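Local structure of competence/damage-inducible protein CinA (Agrobacterium tumefaciens, 2A9S) at residues 100-105 / 128-133; 134-139 / 163-168. The protein is of unknown function in detail but belongs to the CinA family, some of whose bacterial members deamidate nicotinamide mononucleotide, an activity it may share. One frame throughout, in Å; residues are numbered along the deposited sequence.

Interaction 1 of 2, residues 100-105 / 128-133; sequences ANFAVA and TKARNG
Arg-131 reaches back from just past the end of strand 123-130 to take hold of the backbone at Ala-100. Its CB has no close partner across the contact; beyond it the chain is bent at chi2 (-79°), which folds it toward the start of strand 102-108. Arg-131 CG passes Asn-101 O at 3.6 Å, and Arg-131 CD runs by Ala-100 O at 4.0 Å. The flat guanidinium then meets that same oxygen side-on: Arg-131 NE donates to Ala-100 O at 2.8 Å and Arg-131 NH2 at 3.0 Å, with CZ between the two donors. NE and NH2 share the one oxygen, which lies in the guanidinium plane, so both N-H groups can point at it. NH2 is also bonded to Ser-98 O, which further fixes the rotation of the group. Further along, the two strands run antiparallel, their axes at 164°. Ala-103 and Lys-129 form a hydrogen-bonded pair, with Ala-103 N to Lys-129 O at 3.0 Å and Lys-129 N to Ala-103 O at 2.9 Å. The flanking pairs are non-hydrogen-bonded and share one face of the sheet. In the first, Ala-130 CB sits at the edge of the Phe-102 ring, in its plane, 3.7 Å from Phe-102 CD1. In the second, Val-104 CG2 and Thr-128 CG2 are pressed together at 3.4 Å, tighter than usual for two methyls. Helix 147-167 covers this face through Met-161 and Leu-165, while helix 84-96 packs on the opposite face, where Ala-103 and Lys-129 project. A type I turn runs from Ala-130 to Gly-133. Past the last pair the Arg-131 backbone N makes only a weak bond to Asn-101 O; the guanidinium adds two stronger ones to Ala-100 O, and its positive charge probably strengthens that hold.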
loop_
_atom_site.group_PDB
_atom_site.type_symbol
_atom_site.label_atom_id
_atom_site.label_comp_id
_atom_site.label_asym_id
_atom_site.label_seq_id
_atom_site.Cartn_x
_atom_site.Cartn_y
_atom_site.Cartn_z
ATOM N N ALA A 100 -1.161 -15.396 3.238
ATOM C CA ALA A 100 0.280 -15.436 3.004
ATOM C C ALA A 100 0.960 -16.451 3.911
ATOM O O ALA A 100 0.462 -16.786 4.986
ATOM C CB ALA A 100 0.906 -14.071 3.225
ATOM N N ASN A 101 2.111 -16.923 3.459
ATOM C CA ASN A 101 3.043 -17.642 4.307
ATOM C C ASN A 101 3.902 -16.760 5.213
ATOM O O ASN A 101 4.286 -17.198 6.298
ATOM C CB ASN A 101 3.961 -18.498 3.454
ATOM C CG ASN A 101 3.195 -19.365 2.491
ATOM O OD1 ASN A 101 2.879 -18.962 1.370
ATOM N ND2 ASN A 101 2.859 -20.573 2.946
ATOM N N PHE A 102 4.245 -15.548 4.736
ATOM C CA PHE A 102 5.090 -14.604 5.498
ATOM C C PHE A 102 4.432 -13.230 5.518
ATOM O O PHE A 102 3.778 -12.850 4.540
ATOM C CB PHE A 102 6.467 -14.415 4.832
ATOM C CG PHE A 102 7.228 -15.707 4.566
ATOM C CD1 PHE A 102 7.506 -16.601 5.593
ATOM C CD2 PHE A 102 7.672 -15.997 3.279
ATOM C CE1 PHE A 102 8.203 -17.797 5.343
ATOM C CE2 PHE A 102 8.367 -17.179 3.012
ATOM C CZ PHE A 102 8.644 -18.079 4.042
ATOM N N ALA A 103 4.612 -12.481 6.603
ATOM C CA ALA A 103 4.193 -11.070 6.610
ATOM C C ALA A 103 5.379 -10.228 7.054
ATOM O O ALA A 103 6.233 -10.684 7.850
ATOM C CB ALA A 103 2.993 -10.828 7.505
ATOM N N VAL A 104 5.485 -9.035 6.493
ATOM C CA VAL A 104 6.471 -8.070 6.978
ATOM C C VAL A 104 5.706 -6.823 7.407
ATOM O O VAL A 104 4.807 -6.364 6.681
ATOM C CB VAL A 104 7.565 -7.734 5.901
ATOM C CG1 VAL A 104 6.934 -7.219 4.579
ATOM C CG2 VAL A 104 8.673 -6.778 6.509
ATOM N N ALA A 105 6.097 -6.269 8.560
ATOM C CA ALA A 105 5.446 -5.103 9.152
ATOM C C ALA A 105 6.490 -4.041 9.491
ATOM O O ALA A 105 7.566 -4.381 9.981
ATOM C CB ALA A 105 4.702 -5.515 10.435
ATOM N N THR A 128 9.219 -9.471 10.735
ATOM C CA THR A 128 8.657 -10.435 9.791
ATOM C C THR A 128 8.225 -11.690 10.543
ATOM O O THR A 128 8.926 -12.131 11.472
ATOM C CB THR A 128 9.654 -10.808 8.683
ATOM O OG1 THR A 128 10.865 -11.300 9.280
ATOM C CG2 THR A 128 9.994 -9.603 7.826
ATOM N N LYS A 129 7.087 -12.266 10.158
ATOM C CA LYS A 129 6.618 -13.501 10.807
ATOM C C LYS A 129 6.226 -14.581 9.790
ATOM O O LYS A 129 5.786 -14.268 8.689
ATOM C CB LYS A 129 5.482 -13.197 11.773
ATOM C CG LYS A 129 5.049 -14.393 12.628
ATOM C CD LYS A 129 4.063 -13.999 13.691
ATOM C CE LYS A 129 3.728 -15.236 14.526
ATOM N NZ LYS A 129 2.986 -14.861 15.755
ATOM N N ALA A 130 6.465 -15.845 10.147
ATOM C CA ALA A 130 6.093 -17.000 9.312
ATOM C C ALA A 130 5.032 -17.814 10.043
ATOM O O ALA A 130 4.909 -17.719 11.260
ATOM C CB ALA A 130 7.288 -17.870 9.050
ATOM N N ARG A 131 4.265 -18.595 9.290
ATOM C CA ARG A 131 3.193 -19.437 9.844
ATOM C C ARG A 131 3.653 -20.421 10.935
ATOM O O ARG A 131 2.866 -20.782 11.819
ATOM C CB ARG A 131 2.509 -20.223 8.720
ATOM C CG ARG A 131 1.748 -19.386 7.715
ATOM C CD ARG A 131 0.404 -18.992 8.271
ATOM N NE ARG A 131 -0.327 -18.151 7.328
ATOM C CZ ARG A 131 -1.580 -17.732 7.481
ATOM N NH1 ARG A 131 -2.312 -18.119 8.525
ATOM N NH2 ARG A 131 -2.115 -16.947 6.553
ATOM N N ASN A 132 4.915 -20.860 10.856
ATOM C CA ASN A 132 5.508 -21.781 11.843
ATOM C C ASN A 132 5.870 -21.092 13.168
ATOM O O ASN A 132 6.425 -21.715 14.096
ATOM C CB ASN A 132 6.746 -22.467 11.245
ATOM C CG ASN A 132 7.928 -21.525 11.105
ATOM O OD1 ASN A 132 7.851 -20.341 11.458
ATOM N ND2 ASN A 132 9.052 -22.058 10.610
ATOM N N GLY A 133 5.582 -19.799 13.248
ATOM C CA GLY A 133 5.877 -19.025 14.456
ATOM C C GLY A 133 7.198 -18.274 14.463
ATOM O O GLY A 133 7.391 -17.384 15.298
#

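Interaction 2 of 2, residues 134-139 / 163-168; sequences NVLHHE and IALNQA
Leu-165, Asn-134 and Leu-136 make most of this contact, with the leucine of the helix fitted against Leu-136 and the Asn-134 that precedes its strand. The CG of Leu-165 stands anti to the backbone N (chi1 -176°), which carries the side chain over toward strand 135-141. At the tip, Leu-165 CD1 lies 3.8 Å from Asn-134 O and 4.1 Å from Asn-134 ND2, the two side chains running alongside each other and pointing opposite ways. Leu-136 comes at the helix from two residues further on. Leu-136 CD1 presses on the backbone, 3.8 Å from Leu-165 N, and touches two helix side chains as well: Ala-164 CB is 4.1 Å from Leu-136 CD1, on the one hand, and Leu-165 CB an equal distance from it on the other. One methyl thus meets two consecutive residues of the helix near its C-terminal end. Asn-134 closes the end of the contact with its amide. Asn-134 ND2 rests 3.7 Å from Ala-168 CB, where the chain leaves the helix, and a water ties the two residues more loosely: it donates to Ala-168 O at 2.7 Å and accepts a weak bond from Asn-134 ND2. No direct hydrogen bond crosses between the segments, so the join is largely van der Waals packing, with a water-mediated link at the rim. Asn-134 itself is steadied from the turn before it, its backbone N bonded to Asn-132 OD1. In the fold, strand 135-141 is an outermost strand of the chain's sheet, and the C-terminal turn of helix 147-167 lies on one face of it. Leu-165 also reaches inward to Phe-102 of strand 102-108, and Asn-166 turns to Phe-21 and Leu-24 of helix 8-24. Val-135, pointing away from helix 147-167, packs on Leu-88 of helix 84-96.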
loop_
_atom_site.group_PDB
_atom_site.type_symbol
_atom_site.label_atom_id
_atom_site.label_comp_id
_atom_site.label_asym_id
_atom_site.label_seq_id
_atom_site.Cartn_x
_atom_site.Cartn_y
_atom_site.Cartn_z
ATOM N N ASN A 134 8.109 -18.603 13.549
ATOM C CA ASN A 134 9.396 -17.877 13.477
ATOM C C ASN A 134 9.190 -16.360 13.244
ATOM O O ASN A 134 8.450 -15.963 12.337
ATOM C CB ASN A 134 10.296 -18.479 12.397
ATOM C CG ASN A 134 11.770 -18.099 12.567
ATOM O OD1 ASN A 134 12.208 -17.682 13.647
ATOM N ND2 ASN A 134 12.540 -18.228 11.483
ATOM N N VAL A 135 9.791 -15.532 14.106
ATOM C CA VAL A 135 9.730 -14.070 13.972
ATOM C C VAL A 135 11.135 -13.476 13.910
ATOM O O VAL A 135 12.025 -13.891 14.664
ATOM C CB VAL A 135 8.959 -13.414 15.143
ATOM C CG1 VAL A 135 8.949 -11.897 14.997
ATOM C CG2 VAL A 135 7.529 -13.943 15.209
ATOM N N LEU A 136 11.345 -12.500 13.029
ATOM C CA LEU A 136 12.583 -11.710 13.042
ATOM C C LEU A 136 12.222 -10.247 13.267
ATOM O O LEU A 136 11.240 -9.772 12.695
ATOM C CB LEU A 136 13.314 -11.824 11.705
ATOM C CG LEU A 136 13.697 -13.234 11.285
ATOM C CD1 LEU A 136 14.324 -13.182 9.899
ATOM C CD2 LEU A 136 14.641 -13.847 12.349
ATOM N N HIS A 137 12.986 -9.557 14.109
ATOM C CA HIS A 137 12.793 -8.109 14.328
ATOM C C HIS A 137 14.118 -7.356 14.262
ATOM O O HIS A 137 15.141 -7.838 14.741
ATOM C CB HIS A 137 12.036 -7.816 15.640
ATOM C CG HIS A 137 12.187 -6.402 16.139
ATOM N ND1 HIS A 137 13.166 -6.038 17.043
ATOM C CD2 HIS A 137 11.489 -5.270 15.868
ATOM C CE1 HIS A 137 13.045 -4.751 17.329
ATOM N NE2 HIS A 137 12.045 -4.258 16.622
ATOM N N HIS A 138 14.106 -6.193 13.627
ATOM C CA HIS A 138 15.268 -5.310 13.620
ATOM C C HIS A 138 14.813 -3.925 13.960
ATOM O O HIS A 138 13.804 -3.476 13.442
ATOM C CB HIS A 138 15.910 -5.252 12.251
ATOM C CG HIS A 138 16.718 -6.455 11.916
ATOM N ND1 HIS A 138 18.031 -6.606 12.323
ATOM C CD2 HIS A 138 16.404 -7.570 11.213
ATOM C CE1 HIS A 138 18.487 -7.766 11.880
ATOM N NE2 HIS A 138 17.521 -8.370 11.206
ATOM N N GLU A 139 15.555 -3.268 14.841
ATOM C CA GLU A 139 15.382 -1.860 15.091
ATOM C C GLU A 139 16.446 -1.143 14.273
ATOM O O GLU A 139 17.644 -1.428 14.402
ATOM C CB GLU A 139 15.550 -1.542 16.574
ATOM C CG GLU A 139 15.360 -0.098 16.888
ATOM C CD GLU A 139 15.680 0.167 18.332
ATOM O OE1 GLU A 139 15.221 -0.629 19.169
ATOM O OE2 GLU A 139 16.412 1.135 18.619
ATOM N N ILE A 163 13.619 -12.034 2.629
ATOM C CA ILE A 163 14.583 -13.018 2.120
ATOM C C ILE A 163 15.153 -13.859 3.256
ATOM O O ILE A 163 15.171 -15.091 3.159
ATOM C CB ILE A 163 15.705 -12.361 1.300
ATOM C CG1 ILE A 163 15.109 -11.750 0.037
ATOM C CG2 ILE A 163 16.833 -13.402 0.953
ATOM C CD1 ILE A 163 15.946 -10.633 -0.623
ATOM N N ALA A 164 15.570 -13.205 4.345
ATOM C CA ALA A 164 16.155 -13.905 5.493
ATOM C C ALA A 164 15.173 -14.860 6.161
ATOM O O ALA A 164 15.547 -15.992 6.535
ATOM C CB ALA A 164 16.698 -12.907 6.507
ATOM N N LEU A 165 13.923 -14.413 6.312
ATOM C CA LEU A 165 12.866 -15.228 6.921
ATOM C C LEU A 165 12.614 -16.470 6.080
ATOM O O LEU A 165 12.448 -17.552 6.645
ATOM C CB LEU A 165 11.570 -14.438 7.116
ATOM C CG LEU A 165 10.403 -15.138 7.832
ATOM C CD1 LEU A 165 10.670 -15.273 9.326
ATOM C CD2 LEU A 165 9.111 -14.340 7.597
ATOM N N ASN A 166 12.627 -16.330 4.749
ATOM C CA ASN A 166 12.513 -17.507 3.879
ATOM C C ASN A 166 13.688 -18.499 3.981
ATOM O O ASN A 166 13.483 -19.718 4.000
ATOM C CB ASN A 166 12.343 -17.115 2.426
ATOM C CG ASN A 166 12.124 -18.336 1.520
ATOM O OD1 ASN A 166 11.370 -19.254 1.868
ATOM N ND2 ASN A 166 12.790 -18.355 0.378
ATOM N N GLN A 167 14.910 -17.962 4.010
ATOM C CA GLN A 167 16.130 -18.776 4.174
ATOM C C GLN A 167 16.012 -19.655 5.404
ATOM O O GLN A 167 16.345 -20.846 5.365
ATOM C CB GLN A 167 17.358 -17.876 4.315
ATOM C CG GLN A 167 17.765 -17.162 3.046
ATOM C CD GLN A 167 18.991 -16.259 3.246
ATOM O OE1 GLN A 167 19.326 -15.856 4.379
ATOM N NE2 GLN A 167 19.664 -15.932 2.138
ATOM N N ALA A 168 15.508 -19.065 6.483
ATOM C CA ALA A 168 15.278 -19.747 7.751
ATOM C C ALA A 168 14.119 -20.774 7.752
ATOM O O ALA A 168 13.739 -21.271 8.809
ATOM C CB ALA A 168 15.063 -18.705 8.858
HETATM O O HOH W 1 11.593 -20.554 10.237
#

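Coming from the N terminus, the chain enters strand 102-108, and interaction 1 closes its loop when strand 123-130 returns alongside. Interaction 2 opens immediately afterwards, at Asn-134, and closes when the end of helix 147-167 comes back to strand 135-141. The two loops are therefore in series, neither nested nor crossed, with the turn that starts at Ala-130 joining them. They also touch in space: Thr-128 N probably bonds to Leu-136 O, and Leu-165 CD2 packs on Phe-102 CD1. Interaction 1 pairs two strands within the sheet, whereas interaction 2 lays the C-terminal helix on strand 135-141, outermost in this chain's sheet, and Leu-165 bridges the two.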